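Local coordinates for putative sortase (Streptococcus pneumoniae, PDB 2W1K), which probably acts as a class C sortase, a transpeptidase that links pilin subunits covalently during assembly of the pneumococcal pilus fibre, at residues Leu29-Arg34 and His93-Pro98; Gly105-Ile110 and Glu162-Lys167; Ser37-Val42 and Ser156-Leu161. All coordinates share one frame; numbering follows the deposited sequence.

Contact 1: Leu29-Arg34 and His93-Pro98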
loop_
_atom_site.group_PDB
_atom_site.type_symbol
_atom_site.label_atom_id
_atom_site.label_comp_id
_atom_site.label_asym_id
_atom_site.label_seq_id
_atom_site.Cartn_x
_atom_site.Cartn_y
_atom_site.Cartn_z
ATOM N N LEU A 29 5.394 -0.042 -13.964
ATOM C CA LEU A 29 5.887 -1.279 -14.616
ATOM C C LEU A 29 7.430 -1.306 -14.597
ATOM O O LEU A 29 7.978 -2.329 -14.245
ATOM C CB LEU A 29 5.449 -1.354 -16.109
ATOM C CG LEU A 29 5.762 -2.678 -16.786
ATOM C CD1 LEU A 29 5.153 -3.868 -16.031
ATOM C CD2 LEU A 29 5.208 -2.568 -18.266
ATOM N N ALA A 30 8.085 -0.194 -15.030
ATOM C CA ALA A 30 9.541 -0.030 -15.101
ATOM C C ALA A 30 10.143 -0.270 -13.773
ATOM O O ALA A 30 11.178 -0.970 -13.622
ATOM C CB ALA A 30 9.964 1.404 -15.548
ATOM N N TYR A 31 9.540 0.333 -12.757
ATOM C CA TYR A 31 10.082 0.093 -11.455
ATOM C C TYR A 31 9.998 -1.410 -11.090
ATOM O O TYR A 31 10.954 -1.983 -10.495
ATOM C CB TYR A 31 9.252 0.862 -10.459
ATOM C CG TYR A 31 9.667 0.634 -8.974
ATOM C CD1 TYR A 31 9.086 -0.397 -8.225
ATOM C CD2 TYR A 31 10.548 1.527 -8.320
ATOM C CE1 TYR A 31 9.414 -0.570 -6.896
ATOM C CE2 TYR A 31 10.904 1.345 -6.967
ATOM C CZ TYR A 31 10.327 0.304 -6.255
ATOM O OH TYR A 31 10.603 0.056 -4.885
ATOM N N ASN A 32 8.840 -2.061 -11.378
ATOM C CA ASN A 32 8.759 -3.475 -11.004
ATOM C C ASN A 32 9.840 -4.306 -11.748
ATOM O O ASN A 32 10.347 -5.252 -11.191
ATOM C CB ASN A 32 7.314 -4.048 -11.187
ATOM C CG ASN A 32 6.357 -3.560 -10.093
ATOM O OD1 ASN A 32 6.774 -2.784 -9.241
ATOM N ND2 ASN A 32 5.073 -4.038 -10.078
ATOM N N GLN A 33 10.183 -3.918 -12.994
ATOM C CA GLN A 33 11.077 -4.656 -13.864
ATOM C C GLN A 33 12.459 -4.557 -13.295
ATOM O O GLN A 33 13.153 -5.554 -13.318
ATOM C CB GLN A 33 11.115 -4.139 -15.319
ATOM C CG GLN A 33 9.739 -4.277 -16.121
ATOM C CD GLN A 33 9.429 -5.676 -16.781
ATOM O OE1 GLN A 33 8.533 -6.458 -16.272
ATOM N NE2 GLN A 33 10.168 -6.009 -17.915
ATOM N N ARG A 34 12.854 -3.399 -12.719
ATOM C CA ARG A 34 14.220 -3.289 -12.149
ATOM C C ARG A 34 14.480 -4.063 -10.885
ATOM O O ARG A 34 15.668 -4.263 -10.522
ATOM C CB ARG A 34 14.620 -1.848 -11.832
ATOM C CG ARG A 34 14.421 -0.890 -12.925
ATOM C CD ARG A 34 14.962 0.490 -12.677
ATOM N NE ARG A 34 14.341 1.264 -11.581
ATOM C CZ ARG A 34 13.299 2.066 -11.750
ATOM N NH1 ARG A 34 12.730 2.144 -12.964
ATOM N NH2 ARG A 34 12.848 2.786 -10.748
ATOM N N HIS A 93 4.638 2.760 0.609
ATOM C CA HIS A 93 5.062 1.554 -0.052
ATOM C C HIS A 93 6.515 1.269 0.344
ATOM O O HIS A 93 7.326 2.206 0.506
ATOM C CB HIS A 93 4.913 1.721 -1.567
ATOM C CG HIS A 93 5.600 0.654 -2.334
ATOM N ND1 HIS A 93 6.922 0.768 -2.730
ATOM C CD2 HIS A 93 5.175 -0.580 -2.750
ATOM C CE1 HIS A 93 7.285 -0.344 -3.332
ATOM N NE2 HIS A 93 6.258 -1.179 -3.356
ATOM N N VAL A 94 6.825 -0.011 0.569
ATOM C CA VAL A 94 8.180 -0.506 0.941
ATOM C C VAL A 94 9.065 -0.769 -0.279
ATOM O O VAL A 94 8.831 -1.674 -1.074
ATOM C CB VAL A 94 8.047 -1.744 1.862
ATOM C CG1 VAL A 94 9.454 -2.327 2.253
ATOM C CG2 VAL A 94 7.305 -1.244 3.217
ATOM N N ASP A 95 10.058 0.094 -0.461
ATOM C CA ASP A 95 11.004 -0.046 -1.554
ATOM C C ASP A 95 11.591 -1.455 -1.582
ATOM O O ASP A 95 12.012 -2.001 -0.526
ATOM C CB ASP A 95 12.103 0.980 -1.396
ATOM C CG ASP A 95 13.106 0.973 -2.604
ATOM O OD1 ASP A 95 12.714 1.151 -3.774
ATOM O OD2 ASP A 95 14.306 0.742 -2.400
ATOM N N GLY A 96 11.665 -2.028 -2.789
ATOM C CA GLY A 96 12.317 -3.266 -3.018
ATOM C C GLY A 96 11.171 -4.315 -3.101
ATOM O O GLY A 96 11.402 -5.506 -3.335
ATOM N N THR A 97 9.944 -3.894 -2.853
ATOM C CA THR A 97 8.759 -4.766 -3.193
ATOM C C THR A 97 8.029 -4.099 -4.383
ATOM O O THR A 97 8.058 -2.866 -4.546
ATOM C CB THR A 97 7.795 -4.994 -2.028
ATOM O OG1 THR A 97 7.069 -3.778 -1.755
ATOM C CG2 THR A 97 8.644 -5.471 -0.767
ATOM N N PRO A 98 7.390 -4.922 -5.226
ATOM C CA PRO A 98 6.704 -4.350 -6.357
ATOM C C PRO A 98 5.626 -3.339 -5.967
ATOM O O PRO A 98 4.962 -3.417 -4.903
ATOM C CB PRO A 98 6.162 -5.604 -7.125
ATOM C CG PRO A 98 5.941 -6.658 -5.949
ATOM C CD PRO A 98 7.261 -6.401 -5.143
#
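Tyr31, near the C-terminal end of helix 18-34, drives its ring toward the type II beta turn Val94-Thr97, and the turn answers with both a donor and an acceptor. Tyr31 OH donates to Asp95 OD1 at 2.6 Å, approaching from 36° out of the carboxylate plane, and accepts from Gly96 N at 3.1 Å. The phenol oxygen is therefore used in both senses. With CG anti to the backbone N (chi1 176°), the ring extends across to the loop, and Tyr31 CE1 passes 3.6 Å from Thr97 O. Gly96, third in the turn, has the positive phi expected there. Within the turn, Val94 O accepts from Thr97 N and, at 2.8 Å, from Thr97 OG1, which itself accepts from Val109 N. His93 NE2 makes two weak bonds, to the carbonyls of Thr97 and Pro98, and Pro98 O takes Ser108 OG as well. Tyr54 OH bonds to His93 ND1; this bond and those of Tyr31 to the turn join the N-terminal region to the sortase beta-barrel. The next residue of the helix, Asn32, completes the contact: Asn32 OD1, which accepts from Leu99 N, rests 3.3 Å from Pro98 CA, and Asn32 ND2 lies 3.5 Å from Pro98 CB.

Contact 2: Gly105-Ile110 and Glu162-Lys167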
loop_
_atom_site.group_PDB
_atom_site.type_symbol
_atom_site.label_atom_id
_atom_site.label_comp_id
_atom_site.label_asym_id
_atom_site.label_seq_id
_atom_site.Cartn_x
_atom_site.Cartn_y
_atom_site.Cartn_z
ATOM N N GLY A 105 2.729 -13.359 -9.035
ATOM C CA GLY A 105 3.936 -13.408 -8.308
ATOM C C GLY A 105 4.227 -12.011 -7.801
ATOM O O GLY A 105 5.359 -11.736 -7.488
ATOM N N ILE A 106 3.217 -11.149 -7.668
ATOM C CA ILE A 106 3.446 -9.786 -7.145
ATOM C C ILE A 106 3.075 -9.771 -5.674
ATOM O O ILE A 106 1.956 -10.179 -5.305
ATOM C CB ILE A 106 2.506 -8.768 -7.851
ATOM C CG1 ILE A 106 2.807 -8.688 -9.351
ATOM C CG2 ILE A 106 2.652 -7.380 -7.182
ATOM C CD1 ILE A 106 4.151 -7.985 -9.682
ATOM N N ARG A 107 3.976 -9.341 -4.821
ATOM C CA ARG A 107 3.590 -9.141 -3.411
ATOM C C ARG A 107 4.017 -7.723 -3.019
ATOM O O ARG A 107 5.193 -7.476 -2.745
ATOM C CB ARG A 107 4.145 -10.220 -2.483
ATOM C CG ARG A 107 3.973 -9.930 -0.897
ATOM C CD ARG A 107 4.545 -11.146 -0.096
ATOM N NE ARG A 107 3.973 -11.232 1.252
ATOM C CZ ARG A 107 4.396 -12.082 2.192
ATOM N NH1 ARG A 107 5.403 -12.921 1.906
ATOM N NH2 ARG A 107 3.801 -12.080 3.408
ATOM N N SER A 108 3.077 -6.781 -3.059
ATOM C CA SER A 108 3.426 -5.364 -2.913
ATOM C C SER A 108 3.237 -5.079 -1.405
ATOM O O SER A 108 2.218 -5.529 -0.825
ATOM C CB SER A 108 2.449 -4.476 -3.713
ATOM O OG SER A 108 2.699 -3.082 -3.430
ATOM N N VAL A 109 4.203 -4.395 -0.758
ATOM C CA VAL A 109 4.176 -4.260 0.764
ATOM C C VAL A 109 4.012 -2.788 1.080
ATOM O O VAL A 109 4.771 -1.972 0.561
ATOM C CB VAL A 109 5.439 -4.842 1.485
ATOM C CG1 VAL A 109 5.227 -4.773 2.993
ATOM C CG2 VAL A 109 5.588 -6.390 1.169
ATOM N N ILE A 110 2.998 -2.458 1.862
ATOM C CA ILE A 110 2.675 -1.053 2.253
ATOM C C ILE A 110 2.857 -1.042 3.815
ATOM O O ILE A 110 2.270 -1.891 4.540
ATOM C CB ILE A 110 1.207 -0.671 1.952
ATOM C CG1 ILE A 110 0.740 -0.755 0.422
ATOM C CG2 ILE A 110 0.816 0.743 2.488
ATOM C CD1 ILE A 110 1.630 -0.218 -0.509
ATOM N N GLU A 162 9.156 -11.175 0.702
ATOM C CA GLU A 162 9.118 -11.440 -0.704
ATOM C C GLU A 162 8.000 -12.381 -1.066
ATOM O O GLU A 162 7.519 -13.062 -0.248
ATOM C CB GLU A 162 10.397 -12.136 -1.127
ATOM C CG GLU A 162 11.522 -11.414 -0.636
ATOM C CD GLU A 162 12.780 -11.861 -1.279
ATOM O OE1 GLU A 162 13.277 -12.975 -0.963
ATOM O OE2 GLU A 162 13.253 -11.051 -2.115
ATOM N N SER A 163 7.643 -12.415 -2.328
ATOM C CA SER A 163 6.509 -13.196 -2.791
ATOM C C SER A 163 6.818 -14.680 -2.501
ATOM O O SER A 163 7.945 -15.112 -2.563
ATOM C CB SER A 163 6.270 -12.949 -4.318
ATOM O OG SER A 163 5.549 -14.027 -4.937
ATOM N N VAL A 164 5.800 -15.475 -2.305
ATOM C CA VAL A 164 5.996 -16.816 -1.862
ATOM C C VAL A 164 5.155 -17.702 -2.769
ATOM O O VAL A 164 5.060 -18.899 -2.565
ATOM C CB VAL A 164 5.521 -16.837 -0.352
ATOM C CG1 VAL A 164 4.432 -17.806 -0.118
ATOM C CG2 VAL A 164 6.706 -17.006 0.558
ATOM N N SER A 165 4.539 -17.114 -3.806
ATOM C CA SER A 165 3.511 -17.816 -4.563
ATOM C C SER A 165 3.201 -17.059 -5.855
ATOM O O SER A 165 3.643 -15.954 -6.028
ATOM C CB SER A 165 2.207 -17.977 -3.734
ATOM O OG SER A 165 1.322 -16.849 -3.873
ATOM N N SER A 166 2.402 -17.647 -6.739
ATOM C CA SER A 166 2.101 -17.004 -7.994
ATOM C C SER A 166 0.937 -16.059 -7.811
ATOM O O SER A 166 0.553 -15.395 -8.737
ATOM C CB SER A 166 1.766 -18.054 -9.067
ATOM O OG SER A 166 0.604 -18.665 -8.625
ATOM N N LYS A 167 0.411 -15.935 -6.608
ATOM C CA LYS A 167 -0.682 -15.024 -6.336
ATOM C C LYS A 167 -0.290 -13.561 -6.492
ATOM O O LYS A 167 0.865 -13.196 -6.452
ATOM C CB LYS A 167 -1.211 -15.255 -4.872
ATOM C CG LYS A 167 -1.924 -16.636 -4.727
ATOM C CD LYS A 167 -2.558 -16.781 -3.369
ATOM C CE LYS A 167 -3.313 -18.122 -3.178
ATOM N NZ LYS A 167 -4.568 -18.252 -4.085
#
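Arg107 reaches across to Glu162, where NH1 donates to the backbone O at 3.0 Å with an N-H...O angle of 151°. The oxygen lies at the edge of the guanidinium, near its plane, although the donor itself stands above the carbonyl plane. An extended chain from CG to NE, with CG anti to the backbone N (chi1 170°), carries the group this far, and on the way Arg107 CB packs 3.8 Å from Ser163 CA. At Gly105 the backbone meets the loop more loosely. Gly105 N is shared weakly between Ser166 O at 3.0 Å and Lys167 O at 3.2 Å, and Gly105 CA points a C-H at Ser165 O, 3.4 Å away. An ST turn, in which Ser165 OG accepts from Lys167 N at 3.0 Å, shapes the loop that offers these carbonyls. Further out, Thr171 OG1 accepts from Arg107 NE, while Asn188 and the salt-bridged Glu151 take NH2, so the guanidinium is fixed along several directions. Strand 106-111 runs parallel to 168-176, and the loop leading into the latter from strand 141-153 is the beta6/beta7 connection of the sortase beta-barrel.

Contact 3: Ser37-Val42 and Ser156-Leu161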
loop_
_atom_site.group_PDB
_atom_site.type_symbol
_atom_site.label_atom_id
_atom_site.label_comp_id
_atom_site.label_asym_id
_atom_site.label_seq_id
_atom_site.Cartn_x
_atom_site.Cartn_y
_atom_site.Cartn_z
ATOM N N SER A 37 17.245 -7.206 -10.492
ATOM C CA SER A 37 18.454 -6.442 -10.003
ATOM C C SER A 37 18.678 -6.083 -8.476
ATOM O O SER A 37 19.770 -6.378 -7.953
ATOM C CB SER A 37 18.647 -5.169 -10.851
ATOM O OG SER A 37 18.151 -5.356 -12.170
ATOM N N GLN A 38 17.731 -5.406 -7.786
ATOM C CA GLN A 38 17.862 -5.153 -6.303
ATOM C C GLN A 38 17.918 -6.421 -5.416
ATOM O O GLN A 38 17.807 -7.562 -5.935
ATOM C CB GLN A 38 16.735 -4.248 -5.774
ATOM C CG GLN A 38 16.920 -2.748 -6.084
ATOM C CD GLN A 38 15.788 -1.886 -5.441
ATOM O OE1 GLN A 38 15.073 -1.147 -6.142
ATOM N NE2 GLN A 38 15.599 -2.033 -4.115
ATOM N N ASN A 39 18.087 -6.236 -4.096
ATOM C CA ASN A 39 18.030 -7.400 -3.174
ATOM C C ASN A 39 17.394 -7.286 -1.764
ATOM O O ASN A 39 16.247 -7.731 -1.530
ATOM C CB ASN A 39 19.342 -8.206 -3.143
ATOM C CG ASN A 39 19.148 -9.605 -3.730
ATOM O OD1 ASN A 39 18.279 -10.369 -3.263
ATOM N ND2 ASN A 39 19.922 -9.935 -4.780
ATOM N N ARG A 40 18.147 -6.703 -0.834
ATOM C CA ARG A 40 17.637 -6.438 0.501
ATOM C C ARG A 40 16.469 -5.400 0.510
ATOM O O ARG A 40 16.534 -4.252 -0.003
ATOM C CB ARG A 40 18.780 -6.086 1.475
ATOM C CG ARG A 40 19.592 -7.327 1.951
ATOM C CD ARG A 40 20.514 -7.016 3.145
ATOM N NE ARG A 40 19.710 -6.803 4.345
ATOM C CZ ARG A 40 19.482 -5.619 4.918
ATOM N NH1 ARG A 40 18.698 -5.561 5.991
ATOM N NH2 ARG A 40 20.033 -4.500 4.436
ATOM N N ILE A 41 15.358 -5.890 1.027
ATOM C CA ILE A 41 14.259 -5.055 1.383
ATOM C C ILE A 41 14.716 -4.457 2.724
ATOM O O ILE A 41 15.298 -5.153 3.468
ATOM C CB ILE A 41 13.017 -5.943 1.501
ATOM C CG1 ILE A 41 12.600 -6.331 0.083
ATOM C CG2 ILE A 41 11.945 -5.243 2.348
ATOM C CD1 ILE A 41 11.889 -7.582 -0.041
ATOM N N VAL A 42 14.486 -3.195 3.028
ATOM C CA VAL A 42 14.934 -2.660 4.329
ATOM C C VAL A 42 13.738 -2.698 5.285
ATOM O O VAL A 42 12.601 -2.495 4.846
ATOM C CB VAL A 42 15.543 -1.221 4.155
ATOM C CG1 VAL A 42 15.588 -0.452 5.419
ATOM C CG2 VAL A 42 16.928 -1.325 3.517
ATOM N N SER A 156 14.496 -8.409 11.140
ATOM C CA SER A 156 15.661 -8.773 10.341
ATOM C C SER A 156 15.308 -9.769 9.247
ATOM O O SER A 156 16.151 -10.095 8.363
ATOM C CB SER A 156 16.662 -9.444 11.288
ATOM O OG SER A 156 16.028 -10.547 11.962
ATOM N N GLU A 157 14.086 -10.299 9.333
ATOM C CA GLU A 157 13.638 -11.326 8.408
ATOM C C GLU A 157 13.005 -10.804 7.127
ATOM O O GLU A 157 11.955 -11.299 6.703
ATOM C CB GLU A 157 12.679 -12.304 9.091
ATOM C CG GLU A 157 13.396 -13.219 9.989
ATOM C CD GLU A 157 12.455 -14.020 10.837
ATOM O OE1 GLU A 157 11.283 -13.617 10.974
ATOM O OE2 GLU A 157 12.900 -15.041 11.410
ATOM N N TRP A 158 13.737 -9.897 6.479
ATOM C CA TRP A 158 13.334 -9.227 5.247
ATOM C C TRP A 158 12.952 -10.187 4.112
ATOM O O TRP A 158 12.052 -9.864 3.330
ATOM C CB TRP A 158 14.399 -8.202 4.835
ATOM C CG TRP A 158 15.678 -8.825 4.344
ATOM C CD1 TRP A 158 16.864 -8.992 5.048
ATOM C CD2 TRP A 158 15.922 -9.372 3.018
ATOM N NE1 TRP A 158 17.820 -9.607 4.239
ATOM C CE2 TRP A 158 17.269 -9.852 2.999
ATOM C CE3 TRP A 158 15.131 -9.511 1.864
ATOM C CZ2 TRP A 158 17.831 -10.449 1.863
ATOM C CZ3 TRP A 158 15.663 -10.131 0.776
ATOM C CH2 TRP A 158 17.017 -10.580 0.759
ATOM N N GLU A 159 13.575 -11.365 4.037
ATOM C CA GLU A 159 13.163 -12.350 3.075
ATOM C C GLU A 159 11.670 -12.728 3.195
ATOM O O GLU A 159 11.040 -13.111 2.224
ATOM C CB GLU A 159 14.037 -13.600 3.129
ATOM C CG GLU A 159 15.548 -13.340 3.003
ATOM C CD GLU A 159 16.298 -13.140 4.364
ATOM O OE1 GLU A 159 15.648 -12.953 5.460
ATOM O OE2 GLU A 159 17.587 -13.201 4.312
ATOM N N LYS A 160 11.116 -12.634 4.381
ATOM C CA LYS A 160 9.757 -13.017 4.557
ATOM C C LYS A 160 8.777 -12.010 4.018
ATOM O O LYS A 160 7.561 -12.163 4.176
ATOM C CB LYS A 160 9.448 -13.148 6.018
ATOM C CG LYS A 160 10.280 -14.160 6.685
ATOM C CD LYS A 160 9.485 -15.074 7.567
ATOM C CE LYS A 160 10.436 -15.926 8.430
ATOM N NZ LYS A 160 9.893 -16.165 9.845
ATOM N N LEU A 161 9.300 -10.951 3.413
ATOM C CA LEU A 161 8.478 -9.926 2.706
ATOM C C LEU A 161 8.355 -10.241 1.216
ATOM O O LEU A 161 7.555 -9.614 0.535
ATOM C CB LEU A 161 9.080 -8.512 2.897
ATOM C CG LEU A 161 9.100 -7.922 4.352
ATOM C CD1 LEU A 161 9.608 -6.487 4.430
ATOM C CD2 LEU A 161 7.756 -8.050 5.010
#
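Arg40 lays its CA over the six-membered ring of Trp158, 4.0 Å from the centroid and only 1° off the normal, a CH-pi contact of almost ideal centring. Arg40 CG follows on the same face, 3.6 Å from Trp158 CE2. Beyond it the arginine bends at chi3, and its guanidinium stands nearly perpendicular to the indole, the planes 86° apart. The opposite face takes Glu159 CG, so the indole is sandwiched between aliphatic carbons. With CG of Trp158 between its backbone N and carbonyl carbon (chi1 71°), the ring is turned back over the 37-42 loop.

Apolar packing continues inward. Ile41 CB lies 4.2 Å from Trp158 CE3, and Ile41 CG2 presses on Leu161 CD1 at 3.4 Å, tighter than usual for two carbons. Ile41 also touches Val94 and Thr97, and Leu161 leans on Ile153, which ties this patch to the barrel.

Polar atoms come close without bonding across the segments. The carbonyl oxygen Asn39 O approaches the carbon rim of the indole obliquely, 3.4 Å from Trp158 CZ3. Arg40 NE and Trp158 NE1 come to 3.4 Å, but both are donors, so they cannot bond to each other. Within 156-161, Lys160 NZ forms a salt bridge to Glu157 OE1.

The loop 37-42 belongs to the N-terminal region, which in class C sortases carries the lid over the active site. Packing of this kind, dispersive and without directional bonds between the two segments, is consistent with an attachment that depends on shape and burial rather than on polar tethers.

From the N terminus, contact 1 takes its first segment from the end region of helix 18-34 and closes the long excursion through strands 65-69, 74-80 and 91-93 when the turn after strand 91-93 returns to the helix. Contact 3 opens within that excursion, at 37-42, and closes only at 156-161, so it crosses contact 1. Contact 2 begins after contact 1 has closed, in series with it; it opens at 105-110, inside the loop that contact 3 spans, and closes at 162-167, just beyond that loop's end, so these two cross as well. The contacts abut one another: Val94 N probably bonds to Val109 O, and Ile41 touches Glu162. Together they fasten the N-terminal helix and loop to strand 106-111 and the beta6/beta7 connection.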